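Local coordinates for oxidoreductase, NAD-binding/iron-sulfur cluster-binding protein (Nitratireductor pacificus pht-3B, PDB 6ZXU) that is a catabolic reductive dehalogenase that carries cobalamin and two iron-sulfur clusters, the equipment for removing halogen from organic substrates, at residues Glu46-Val51 against Leu255-Pro260; Gln57-Pro62 against Gly221-Pro226; Ala104-Asn109 against Thr239-Ala244; Val148-Glu153 against Gly231-Val236. One frame throughout, in Å; residues are numbered along the deposited sequence.

All four contacts lie in the N-terminal part of the chain, away from the cobalamin and iron-sulfur sites. Their first segments follow in the order 1, 2, 3, 4, but the second segments come as 2, 4, 3, 1, so contacts 2, 3 and 4 all fall between the two segments of contact 1. Strand 232-239 carries contact 4 and ends at the start of 239-244 in contact 3. Contacts 2 and 4 touch, with centres about 13 Å apart; contacts 1 and 2, about 19 Å apart, meet at Pro-226. The sheet formed by 121-126, 142-149, 232-239 and 194-198 repeats the strand order of the 394-521 sheet, consistent with a duplicated fold whose second copy holds cobalamin.

Contact 1: Glu46-Val51 against Leu255-Pro260; sequences ERLARV and LGETAP
Ala-49 N donates to Leu-255 O over 3.0 Å, bringing an irregular stretch of the N-terminal arm against the type I beta turn Gly-256 to Ala-259 that precedes helix 260-264. The same oxygen takes a CA-H contact from Leu-48 CA at 3.3 Å, so two neighbouring residues close on it. Water 1 donates to both Arg-47 O and Gly-256 O and bridges the backbones beside the direct bond. At Gly-256 the backbone angles (phi 100°, psi 17°) would push a CB against the preceding carbonyl O, and that CB would also come close to Arg-47 O. The side-chain packing is apolar. The Leu-48 side chain, with CG anti to its carbonyl carbon (chi1 -61°), brings CD2 across the Glu-257 chain to within 3.9 Å of Glu-257 CG, and both residues also press on Pro-226. The Glu-257 carboxylate reaches on to Phe-227 N, while Arg-47 turns to a salt bridge with Asp-267. A second backbone bond, to Ala-250, holds Ala-49. Leu-255 lies against Ala-49, its CD2 coming to 3.6 Å from Ala-49 O.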
loop_
_atom_site.group_PDB
_atom_site.type_symbol
_atom_site.label_atom_id
_atom_site.label_comp_id
_atom_site.label_asym_id
_atom_site.label_seq_id
_atom_site.Cartn_x
_atom_site.Cartn_y
_atom_site.Cartn_z
ATOM N N GLU A 46 16.739 1.323 20.344
ATOM C CA GLU A 46 17.115 2.134 21.463
ATOM C C GLU A 46 17.577 1.347 22.676
ATOM O O GLU A 46 18.017 1.939 23.663
ATOM C CB GLU A 46 15.965 3.105 21.833
ATOM C CG GLU A 46 14.796 2.469 22.618
ATOM C CD GLU A 46 13.738 1.686 21.753
ATOM O OE1 GLU A 46 13.916 1.533 20.504
ATOM O OE2 GLU A 46 12.752 1.193 22.358
ATOM N N ARG A 47 17.489 0.025 22.666
ATOM C CA ARG A 47 17.978 -0.792 23.772
ATOM C C ARG A 47 19.284 -1.478 23.442
ATOM O O ARG A 47 19.731 -2.327 24.209
ATOM C CB ARG A 47 16.885 -1.832 24.141
ATOM C CG ARG A 47 15.674 -1.175 24.758
ATOM C CD ARG A 47 14.712 -2.238 25.251
ATOM N NE ARG A 47 13.546 -1.645 25.904
ATOM C CZ ARG A 47 13.398 -1.521 27.217
ATOM N NH1 ARG A 47 14.343 -1.915 28.053
ATOM N NH2 ARG A 47 12.280 -0.979 27.707
ATOM N N LEU A 48 19.905 -1.140 22.323
ATOM C CA LEU A 48 21.179 -1.749 21.965
ATOM C C LEU A 48 22.319 -0.904 22.556
ATOM O O LEU A 48 22.207 0.321 22.671
ATOM C CB LEU A 48 21.346 -1.808 20.481
ATOM C CG LEU A 48 20.244 -2.658 19.807
ATOM C CD1 LEU A 48 20.459 -2.676 18.333
ATOM C CD2 LEU A 48 20.192 -4.069 20.340
ATOM N N ALA A 49 23.434 -1.575 22.848
ATOM C CA ALA A 49 24.605 -0.903 23.402
ATOM C C ALA A 49 25.274 -0.064 22.313
ATOM O O ALA A 49 25.537 -0.550 21.249
ATOM C CB ALA A 49 25.581 -1.926 23.901
ATOM N N ARG A 50 25.519 1.193 22.617
ATOM C CA ARG A 50 26.125 2.152 21.710
ATOM C C ARG A 50 27.310 2.914 22.386
ATOM O O ARG A 50 27.429 2.976 23.599
ATOM C CB ARG A 50 25.073 3.130 21.287
ATOM C CG ARG A 50 24.067 2.486 20.342
ATOM C CD ARG A 50 23.026 3.460 19.824
ATOM N NE ARG A 50 21.939 2.637 19.302
ATOM C CZ ARG A 50 21.895 2.103 18.105
ATOM N NH1 ARG A 50 22.860 2.361 17.215
ATOM N NH2 ARG A 50 20.859 1.288 17.793
ATOM N N VAL A 51 28.192 3.425 21.556
ATOM C CA VAL A 51 29.279 4.280 21.934
ATOM C C VAL A 51 29.307 5.491 20.997
ATOM O O VAL A 51 28.613 5.505 19.950
ATOM C CB VAL A 51 30.605 3.526 21.875
ATOM C CG1 VAL A 51 30.616 2.353 22.856
ATOM C CG2 VAL A 51 30.906 3.055 20.498
ATOM N N LEU A 255 25.133 -7.045 22.166
ATOM C CA LEU A 255 24.523 -5.736 22.062
ATOM C C LEU A 255 23.307 -5.573 22.890
ATOM O O LEU A 255 22.799 -4.465 23.051
ATOM C CB LEU A 255 24.201 -5.456 20.602
ATOM C CG LEU A 255 25.395 -5.189 19.708
ATOM C CD1 LEU A 255 24.906 -5.053 18.246
ATOM C CD2 LEU A 255 26.143 -3.946 20.141
ATOM N N GLY A 256 22.763 -6.685 23.368
ATOM C CA GLY A 256 21.523 -6.654 24.114
ATOM C C GLY A 256 20.265 -7.047 23.318
ATOM O O GLY A 256 19.141 -6.737 23.768
ATOM N N GLU A 257 20.432 -7.687 22.166
ATOM C CA GLU A 257 19.317 -8.054 21.288
ATOM C C GLU A 257 18.412 -9.101 21.903
ATOM O O GLU A 257 17.260 -9.210 21.523
ATOM C CB GLU A 257 19.801 -8.693 19.979
ATOM C CG GLU A 257 20.474 -7.767 19.020
ATOM C CD GLU A 257 21.259 -8.527 17.904
ATOM O OE1 GLU A 257 22.549 -8.314 17.900
ATOM O OE2 GLU A 257 20.621 -9.289 17.035
ATOM N N THR A 258 18.881 -9.847 22.877
ATOM C CA THR A 258 18.010 -10.829 23.513
ATOM C C THR A 258 17.726 -10.546 24.976
ATOM O O THR A 258 17.278 -11.437 25.694
ATOM C CB THR A 258 18.635 -12.212 23.386
ATOM O OG1 THR A 258 19.933 -12.182 24.000
ATOM C CG2 THR A 258 18.721 -12.601 21.894
ATOM N N ALA A 259 17.930 -9.298 25.412
ATOM C CA ALA A 259 17.443 -8.870 26.721
ATOM C C ALA A 259 15.916 -9.092 26.834
ATOM O O ALA A 259 15.213 -9.118 25.833
ATOM C CB ALA A 259 17.717 -7.422 26.961
ATOM N N PRO A 260 15.407 -9.331 28.045
ATOM C CA PRO A 260 14.015 -9.715 28.210
ATOM C C PRO A 260 12.993 -8.728 27.707
ATOM O O PRO A 260 11.956 -9.120 27.173
ATOM C CB PRO A 260 13.891 -9.822 29.737
ATOM C CG PRO A 260 15.274 -10.297 30.163
ATOM C CD PRO A 260 16.170 -9.422 29.320
HETATM O O HOH W 1 18.901 -4.722 25.626
#

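Contact 2: Gln57-Pro62 against Gly221-Pro226; sequences QPARQP and GVLVAP
Arg-60 and Val-222 form a single bridge between backbones running in parallel. Arg-60 N donates to Gly-221 O at 3.0 Å, and Leu-223 N returns a nearly straight bond, also 3.0 Å, to Arg-60 O; CA-H contacts from Ala-59 and Val-222 add to the same two oxygens. The two side chains of the bridge lie alongside each other, pointing the same way. Val-222 CG2 sits over one face of the Arg-60 guanidinium, offset to its rim and 3.6 Å from NH2, while CG1 stands 3.8 Å from NH1. The arginine gets there with CG wedged between its backbone N and carbonyl carbon (chi1 65°) and an extended chain beyond. Its head is steadied by NH1, which bonds Gln-61 O at 2.8 Å nearly in the guanidinium plane. Losing both methyls of Val-222 to an alanine is likely to take this cover off the guanidinium and let it turn about its bond to Gln-61 O. On the inner side Leu-223 points toward the arm: its CD2 meets Ala-59 CB at 3.9 Å, and Pro-62 CG rests 3.8 Å from Leu-223 O. Gln-61 turns from this strand and gives OE1 to Leu-234 N, while Pro-62 O accepts from Arg-233 NH1. The arm thus spans two elements, adding a short bridge to strand 222-224, the partner of strand 217-219, and fastening to strand 232-239, with Leu-223 touching Phe-232 of that strand and Ala-207 and Val-211 of helix 206-212.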
loop_
_atom_site.group_PDB
_atom_site.type_symbol
_atom_site.label_atom_id
_atom_site.label_comp_id
_atom_site.label_asym_id
_atom_site.label_seq_id
_atom_site.Cartn_x
_atom_site.Cartn_y
_atom_site.Cartn_z
ATOM N N GLN A 57 36.633 0.537 9.362
ATOM C CA GLN A 57 37.379 -0.605 8.854
ATOM C C GLN A 57 36.744 -1.135 7.578
ATOM O O GLN A 57 35.624 -0.861 7.280
ATOM C CB GLN A 57 37.453 -1.712 9.863
ATOM C CG GLN A 57 36.108 -2.073 10.432
ATOM C CD GLN A 57 36.185 -3.190 11.479
ATOM O OE1 GLN A 57 37.069 -4.051 11.427
ATOM N NE2 GLN A 57 35.233 -3.202 12.402
ATOM N N PRO A 58 37.478 -1.867 6.789
ATOM C CA PRO A 58 36.840 -2.217 5.523
ATOM C C PRO A 58 35.686 -3.240 5.692
ATOM O O PRO A 58 35.770 -4.135 6.537
ATOM C CB PRO A 58 37.988 -2.818 4.699
ATOM C CG PRO A 58 39.023 -3.249 5.717
ATOM C CD PRO A 58 38.874 -2.292 6.887
ATOM N N ALA A 59 34.651 -3.121 4.836
ATOM C CA ALA A 59 33.435 -3.963 4.938
ATOM C C ALA A 59 32.547 -3.929 3.677
ATOM O O ALA A 59 32.504 -2.962 2.990
ATOM C CB ALA A 59 32.593 -3.519 6.111
ATOM N N ARG A 60 31.886 -5.031 3.406
ATOM C CA ARG A 60 30.938 -5.110 2.299
ATOM C C ARG A 60 29.560 -5.503 2.847
ATOM O O ARG A 60 29.438 -6.029 3.941
ATOM C CB ARG A 60 31.377 -6.151 1.256
ATOM C CG ARG A 60 31.372 -7.585 1.777
ATOM C CD ARG A 60 31.472 -8.578 0.617
ATOM N NE ARG A 60 31.498 -9.990 1.025
ATOM C CZ ARG A 60 30.417 -10.720 1.392
ATOM N NH1 ARG A 60 29.180 -10.187 1.435
ATOM N NH2 ARG A 60 30.575 -11.987 1.766
ATOM N N GLN A 61 28.546 -5.264 2.015
ATOM C CA GLN A 61 27.181 -5.650 2.288
ATOM C C GLN A 61 27.025 -7.122 2.136
ATOM O O GLN A 61 27.740 -7.735 1.385
ATOM C CB GLN A 61 26.215 -4.948 1.359
ATOM C CG GLN A 61 26.166 -3.456 1.497
ATOM C CD GLN A 61 25.045 -2.860 0.692
ATOM O OE1 GLN A 61 23.901 -3.053 1.025
ATOM N NE2 GLN A 61 25.362 -2.090 -0.331
ATOM N N PRO A 62 26.082 -7.733 2.891
ATOM C CA PRO A 62 25.656 -9.102 2.612
ATOM C C PRO A 62 25.240 -9.347 1.168
ATOM O O PRO A 62 24.749 -8.465 0.492
ATOM C CB PRO A 62 24.400 -9.298 3.507
ATOM C CG PRO A 62 24.572 -8.299 4.604
ATOM C CD PRO A 62 25.266 -7.126 3.975
ATOM N N GLY A 221 34.944 -8.874 7.714
ATOM C CA GLY A 221 34.801 -7.977 6.566
ATOM C C GLY A 221 33.422 -7.832 5.961
ATOM O O GLY A 221 33.301 -7.287 4.858
ATOM N N VAL A 222 32.391 -8.369 6.643
ATOM C CA VAL A 222 30.996 -8.304 6.151
ATOM C C VAL A 222 30.181 -7.624 7.222
ATOM O O VAL A 222 30.365 -7.884 8.402
ATOM C CB VAL A 222 30.407 -9.708 5.867
ATOM C CG1 VAL A 222 29.075 -9.604 5.183
ATOM C CG2 VAL A 222 31.317 -10.520 4.962
ATOM N N LEU A 223 29.295 -6.737 6.814
ATOM C CA LEU A 223 28.364 -6.087 7.721
ATOM C C LEU A 223 27.349 -7.051 8.295
ATOM O O LEU A 223 26.906 -7.960 7.617
ATOM C CB LEU A 223 27.608 -4.998 7.016
ATOM C CG LEU A 223 28.377 -3.781 6.565
ATOM C CD1 LEU A 223 27.399 -2.878 5.858
ATOM C CD2 LEU A 223 29.039 -3.073 7.744
ATOM N N VAL A 224 27.088 -6.891 9.586
ATOM C CA VAL A 224 26.144 -7.698 10.359
ATOM C C VAL A 224 25.257 -6.743 11.139
ATOM O O VAL A 224 25.736 -5.894 11.864
ATOM C CB VAL A 224 26.834 -8.683 11.323
ATOM C CG1 VAL A 224 25.780 -9.415 12.145
ATOM C CG2 VAL A 224 27.630 -9.751 10.578
ATOM N N ALA A 225 23.957 -6.787 10.922
ATOM C CA ALA A 225 23.044 -5.855 11.627
ATOM C C ALA A 225 22.292 -6.599 12.661
ATOM O O ALA A 225 21.828 -7.712 12.385
ATOM C CB ALA A 225 22.065 -5.213 10.641
ATOM N N PRO A 226 22.197 -6.051 13.880
ATOM C CA PRO A 226 21.304 -6.675 14.869
ATOM C C PRO A 226 19.880 -6.821 14.270
ATOM O O PRO A 226 19.426 -5.945 13.532
ATOM C CB PRO A 226 21.285 -5.653 16.033
ATOM C CG PRO A 226 21.621 -4.361 15.399
ATOM C CD PRO A 226 22.620 -4.718 14.320
#

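Contact 3: Ala104-Asn109 against Thr239-Ala244; sequences ARRAEN and TGYALA
The guanidinium of Arg-106 lies almost flat against the ring of Tyr-241, the planes 17° apart, with Tyr-241 CE1 over one face, near the rim, 3.5 Å from NE. The ring in turn has Arg-106 CD above its face, a CH-pi contact 4.0 Å from the centroid. At the guanidinium edge NH1 donates to Ala-242 O at 3.2 Å and 165°, meeting a lone pair in the carbonyl plane, and water 3, also in plane, links NH1 to Ala-242 N. NE is taken by Pro-100 O, just before the helix. At the ring's edge Tyr-241 OH donates to water 2 at 2.6 Å; this water gives its own hydrogens to Arg-106 O and Asn-109 OD1, tying the tyrosine to the helix backbone. An ST turn at the end of strand 232-239, Thr-239 OG1 accepting from Tyr-241 N, precedes the ring, which extends to helix 103-116 with CG anti to the tyrosine N (chi1 -177°). A methionine in place of Arg-106 would probably deprive Ala-242 O and Pro-100 O of their donors and cost the ring its flat neighbour. Farther along the loop the packing is apolar: Leu-243 CD2 sits 3.8 Å from Arg-106 CB, and Ala-107 CB and Ala-244 CB meet at 4.1 Å. Leu-243 and Ala-107 both rest on Ile-124 of edge strand 121-126. Tyr-241 also meets the Phe-192 ring and touches Val-187 and Met-190 of helix 168-190, and Ala-244 is tied by a backbone bond to Pro-103.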
loop_
_atom_site.group_PDB
_atom_site.type_symbol
_atom_site.label_atom_id
_atom_site.label_comp_id
_atom_site.label_asym_id
_atom_site.label_seq_id
_atom_site.Cartn_x
_atom_site.Cartn_y
_atom_site.Cartn_z
ATOM N N ALA A 104 16.643 17.819 15.574
ATOM C CA ALA A 104 16.067 16.651 16.238
ATOM C C ALA A 104 14.671 16.379 15.694
ATOM O O ALA A 104 14.384 15.252 15.363
ATOM C CB ALA A 104 15.984 16.858 17.747
ATOM N N ARG A 105 13.870 17.407 15.504
ATOM C CA ARG A 105 12.621 17.227 14.879
ATOM C C ARG A 105 12.768 16.771 13.429
ATOM O O ARG A 105 11.988 15.919 12.916
ATOM C CB ARG A 105 11.800 18.489 14.982
ATOM C CG ARG A 105 10.363 18.202 14.601
ATOM C CD ARG A 105 9.448 19.380 14.875
ATOM N NE ARG A 105 8.149 19.184 14.182
ATOM C CZ ARG A 105 7.290 20.166 13.929
ATOM N NH1 ARG A 105 7.584 21.424 14.317
ATOM N NH2 ARG A 105 6.126 19.897 13.297
ATOM N N ARG A 106 13.739 17.334 12.732
ATOM C CA ARG A 106 13.962 16.933 11.360
ATOM C C ARG A 106 14.354 15.489 11.279
ATOM O O ARG A 106 13.956 14.751 10.341
ATOM C CB ARG A 106 15.052 17.795 10.696
ATOM C CG ARG A 106 14.635 19.247 10.497
ATOM C CD ARG A 106 15.883 20.014 10.061
ATOM N NE ARG A 106 15.622 21.392 9.615
ATOM C CZ ARG A 106 16.558 22.130 8.996
ATOM N NH1 ARG A 106 17.784 21.625 8.772
ATOM N NH2 ARG A 106 16.268 23.339 8.608
ATOM N N ALA A 107 15.190 15.083 12.194
ATOM C CA ALA A 107 15.678 13.682 12.217
ATOM C C ALA A 107 14.547 12.696 12.488
ATOM O O ALA A 107 14.410 11.702 11.785
ATOM C CB ALA A 107 16.717 13.508 13.269
ATOM N N GLU A 108 13.728 12.991 13.460
ATOM C CA GLU A 108 12.537 12.153 13.752
ATOM C C GLU A 108 11.670 11.994 12.516
ATOM O O GLU A 108 11.336 10.882 12.123
ATOM C CB GLU A 108 11.713 12.756 14.892
ATOM C CG GLU A 108 12.514 12.687 16.219
ATOM C CD GLU A 108 11.965 13.570 17.326
ATOM O OE1 GLU A 108 10.912 14.272 17.113
ATOM O OE2 GLU A 108 12.592 13.531 18.425
ATOM N N ASN A 109 11.336 13.099 11.891
ATOM C CA ASN A 109 10.467 13.100 10.699
ATOM C C ASN A 109 11.002 12.295 9.564
ATOM O O ASN A 109 10.287 11.573 8.916
ATOM C CB ASN A 109 10.157 14.509 10.285
ATOM C CG ASN A 109 9.508 14.580 8.921
ATOM O OD1 ASN A 109 10.198 14.752 7.926
ATOM N ND2 ASN A 109 8.170 14.488 8.896
ATOM N N THR A 239 22.653 14.854 2.292
ATOM C CA THR A 239 22.040 16.164 2.164
ATOM C C THR A 239 22.759 17.194 3.055
ATOM O O THR A 239 23.528 16.835 3.953
ATOM C CB THR A 239 20.530 16.081 2.543
ATOM O OG1 THR A 239 19.894 17.351 2.383
ATOM C CG2 THR A 239 20.334 15.657 3.985
ATOM N N GLY A 240 22.503 18.463 2.778
ATOM C CA GLY A 240 22.905 19.572 3.625
ATOM C C GLY A 240 21.788 20.000 4.560
ATOM O O GLY A 240 21.998 20.858 5.416
ATOM N N TYR A 241 20.600 19.390 4.434
ATOM C CA TYR A 241 19.493 19.484 5.452
ATOM C C TYR A 241 20.076 18.893 6.768
ATOM O O TYR A 241 20.299 17.678 6.895
ATOM C CB TYR A 241 18.294 18.628 4.960
ATOM C CG TYR A 241 16.989 18.585 5.757
ATOM C CD1 TYR A 241 16.280 19.700 5.985
ATOM C CD2 TYR A 241 16.448 17.373 6.110
ATOM C CE1 TYR A 241 15.042 19.662 6.585
ATOM C CE2 TYR A 241 15.210 17.270 6.750
ATOM C CZ TYR A 241 14.481 18.394 6.965
ATOM O OH TYR A 241 13.228 18.314 7.593
ATOM N N ALA A 242 20.308 19.754 7.744
ATOM C CA ALA A 242 20.976 19.336 8.983
ATOM C C ALA A 242 20.047 18.522 9.832
ATOM O O ALA A 242 18.878 18.879 10.041
ATOM C CB ALA A 242 21.436 20.534 9.771
ATOM N N LEU A 243 20.605 17.441 10.338
ATOM C CA LEU A 243 19.877 16.433 11.097
ATOM C C LEU A 243 20.654 16.073 12.362
ATOM O O LEU A 243 21.861 15.904 12.307
ATOM C CB LEU A 243 19.721 15.152 10.241
ATOM C CG LEU A 243 19.019 15.247 8.912
ATOM C CD1 LEU A 243 19.300 14.029 8.046
ATOM C CD2 LEU A 243 17.530 15.430 9.160
ATOM N N ALA A 244 19.911 15.773 13.441
ATOM C CA ALA A 244 20.530 15.146 14.642
ATOM C C ALA A 244 21.068 13.741 14.345
ATOM O O ALA A 244 20.329 12.889 13.786
ATOM C CB ALA A 244 19.527 15.131 15.772
HETATM O O HOH W 2 12.756 15.773 8.049
HETATM O O HOH W 3 19.937 22.852 7.242
#

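Contact 4: Val148-Glu153 against Gly231-Val236; sequences VQFGRE and GFRLGV
Val-148 and Arg-233 are a hydrogen-bonded pair between antiparallel strands 142-149 and 232-239, the central two of a four-stranded sheet. Val-148 N donates to Arg-233 O at 2.9 Å and Arg-233 N donates back to Val-148 O at 3.1 Å; the next pair, Gln-149 with Phe-232, is non-hydrogen-bonded. The close packing lies just past it, where strand 142-149 ends. Phe-150 N donates to Gly-231 O at 2.9 Å, and with CG anti to the carbonyl carbon (chi1 -86°) the phenyl ring lies over the glycine. Gly-231 CA stands over the ring face, 4.2 Å from the centroid and 14° off the normal, in a CH-pi contact; a side chain at this position would run into the ring, and the backbone angles would crowd its CB against the preceding carbonyl O. The ring also touches Thr-172 of helix 168-190. The Gln-149 flank is partly exposed and touches little: its CG nears Gly-231 O, before OE1 goes on to Arg-230 N, while Gly-151 to Glu-153 leave the sheet altogether. On the face of Val-148, the Arg-233 chain is bent at its second and third torsions. Besides its bond to Pro-62 O, the head makes salt bridges to Asp-173 and Glu-63, which probably balance its buried charge, and Arg-233 CG meets the edge of the Phe-150 ring at CE1, 3.8 Å away.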
loop_
_atom_site.group_PDB
_atom_site.type_symbol
_atom_site.label_atom_id
_atom_site.label_comp_id
_atom_site.label_asym_id
_atom_site.label_seq_id
_atom_site.Cartn_x
_atom_site.Cartn_y
_atom_site.Cartn_z
ATOM N N VAL A 148 17.304 -2.430 4.342
ATOM C CA VAL A 148 16.125 -3.262 4.084
ATOM C C VAL A 148 16.552 -4.704 4.240
ATOM O O VAL A 148 17.478 -5.169 3.569
ATOM C CB VAL A 148 15.537 -2.960 2.657
ATOM C CG1 VAL A 148 14.443 -3.980 2.252
ATOM C CG2 VAL A 148 15.011 -1.571 2.610
ATOM N N GLN A 149 15.821 -5.483 5.008
ATOM C CA GLN A 149 16.123 -6.914 5.144
ATOM C C GLN A 149 15.843 -7.719 3.885
ATOM O O GLN A 149 14.933 -7.432 3.137
ATOM C CB GLN A 149 15.321 -7.517 6.340
ATOM C CG GLN A 149 15.839 -8.901 6.690
ATOM C CD GLN A 149 15.383 -9.493 8.019
ATOM O OE1 GLN A 149 16.019 -10.413 8.549
ATOM N NE2 GLN A 149 14.272 -9.040 8.509
ATOM N N PHE A 150 16.665 -8.729 3.637
ATOM C CA PHE A 150 16.416 -9.675 2.584
ATOM C C PHE A 150 15.047 -10.248 2.755
ATOM O O PHE A 150 14.597 -10.456 3.880
ATOM C CB PHE A 150 17.417 -10.871 2.661
ATOM C CG PHE A 150 18.722 -10.640 1.953
ATOM C CD1 PHE A 150 19.125 -9.408 1.606
ATOM C CD2 PHE A 150 19.575 -11.709 1.710
ATOM C CE1 PHE A 150 20.348 -9.188 0.988
ATOM C CE2 PHE A 150 20.792 -11.504 1.087
ATOM C CZ PHE A 150 21.191 -10.223 0.735
ATOM N N GLY A 151 14.423 -10.587 1.631
ATOM C CA GLY A 151 13.151 -11.331 1.663
ATOM C C GLY A 151 13.335 -12.769 2.073
ATOM O O GLY A 151 14.385 -13.377 1.840
ATOM N N ARG A 152 12.276 -13.352 2.632
ATOM C CA ARG A 152 12.205 -14.789 2.795
ATOM C C ARG A 152 12.131 -15.476 1.426
ATOM O O ARG A 152 11.487 -14.968 0.494
ATOM C CB ARG A 152 10.953 -15.201 3.555
ATOM C CG ARG A 152 10.952 -14.877 5.026
ATOM C CD ARG A 152 9.667 -15.403 5.692
ATOM N NE ARG A 152 9.598 -16.832 5.597
ATOM C CZ ARG A 152 8.469 -17.559 5.585
ATOM N NH1 ARG A 152 7.292 -16.995 5.722
ATOM N NH2 ARG A 152 8.533 -18.856 5.422
ATOM N N GLU A 153 12.796 -16.604 1.295
ATOM C CA GLU A 153 12.750 -17.338 0.037
ATOM C C GLU A 153 12.058 -18.697 0.265
ATOM O O GLU A 153 12.009 -19.206 1.366
ATOM C CB GLU A 153 14.149 -17.568 -0.522
ATOM C CG GLU A 153 15.023 -16.317 -0.603
ATOM C CD GLU A 153 16.406 -16.585 -1.292
ATOM O OE1 GLU A 153 16.556 -17.702 -1.884
ATOM O OE2 GLU A 153 17.329 -15.688 -1.306
ATOM N N GLY A 231 20.138 -11.125 6.342
ATOM C CA GLY A 231 20.870 -10.282 5.463
ATOM C C GLY A 231 20.062 -9.077 5.097
ATOM O O GLY A 231 18.891 -8.962 5.446
ATOM N N PHE A 232 20.711 -8.111 4.454
ATOM C CA PHE A 232 20.124 -6.838 4.194
ATOM C C PHE A 232 20.977 -6.113 3.103
ATOM O O PHE A 232 22.085 -6.536 2.800
ATOM C CB PHE A 232 20.060 -5.975 5.463
ATOM C CG PHE A 232 21.408 -5.650 6.025
ATOM C CD1 PHE A 232 22.029 -6.524 6.885
ATOM C CD2 PHE A 232 22.081 -4.522 5.633
ATOM C CE1 PHE A 232 23.297 -6.247 7.386
ATOM C CE2 PHE A 232 23.350 -4.223 6.158
ATOM C CZ PHE A 232 23.944 -5.076 7.019
ATOM N N ARG A 233 20.413 -5.031 2.564
ATOM C CA ARG A 233 21.090 -4.103 1.713
ATOM C C ARG A 233 20.822 -2.714 2.183
ATOM O O ARG A 233 19.881 -2.495 2.961
ATOM C CB ARG A 233 20.702 -4.279 0.225
ATOM C CG ARG A 233 20.862 -5.684 -0.268
ATOM C CD ARG A 233 22.323 -6.148 -0.434
ATOM N NE ARG A 233 22.919 -5.463 -1.571
ATOM C CZ ARG A 233 24.120 -5.712 -2.082
ATOM N NH1 ARG A 233 24.907 -6.651 -1.619
ATOM N NH2 ARG A 233 24.487 -5.028 -3.146
ATOM N N LEU A 234 21.675 -1.763 1.733
ATOM C CA LEU A 234 21.663 -0.367 2.200
ATOM C C LEU A 234 21.268 0.664 1.173
ATOM O O LEU A 234 21.533 0.498 0.001
ATOM C CB LEU A 234 23.050 0.041 2.679
ATOM C CG LEU A 234 23.612 -0.793 3.818
ATOM C CD1 LEU A 234 25.134 -0.544 3.925
ATOM C CD2 LEU A 234 22.902 -0.414 5.115
ATOM N N GLY A 235 20.594 1.714 1.641
ATOM C CA GLY A 235 20.383 2.918 0.889
ATOM C C GLY A 235 20.806 4.085 1.787
ATOM O O GLY A 235 20.790 3.983 3.005
ATOM N N VAL A 236 21.176 5.196 1.165
ATOM C CA VAL A 236 21.631 6.433 1.840
ATOM C C VAL A 236 21.038 7.627 1.118
ATOM O O VAL A 236 20.893 7.649 -0.107
ATOM C CB VAL A 236 23.161 6.544 1.849
ATOM C CG1 VAL A 236 23.570 7.889 2.398
ATOM C CG2 VAL A 236 23.781 5.396 2.637
#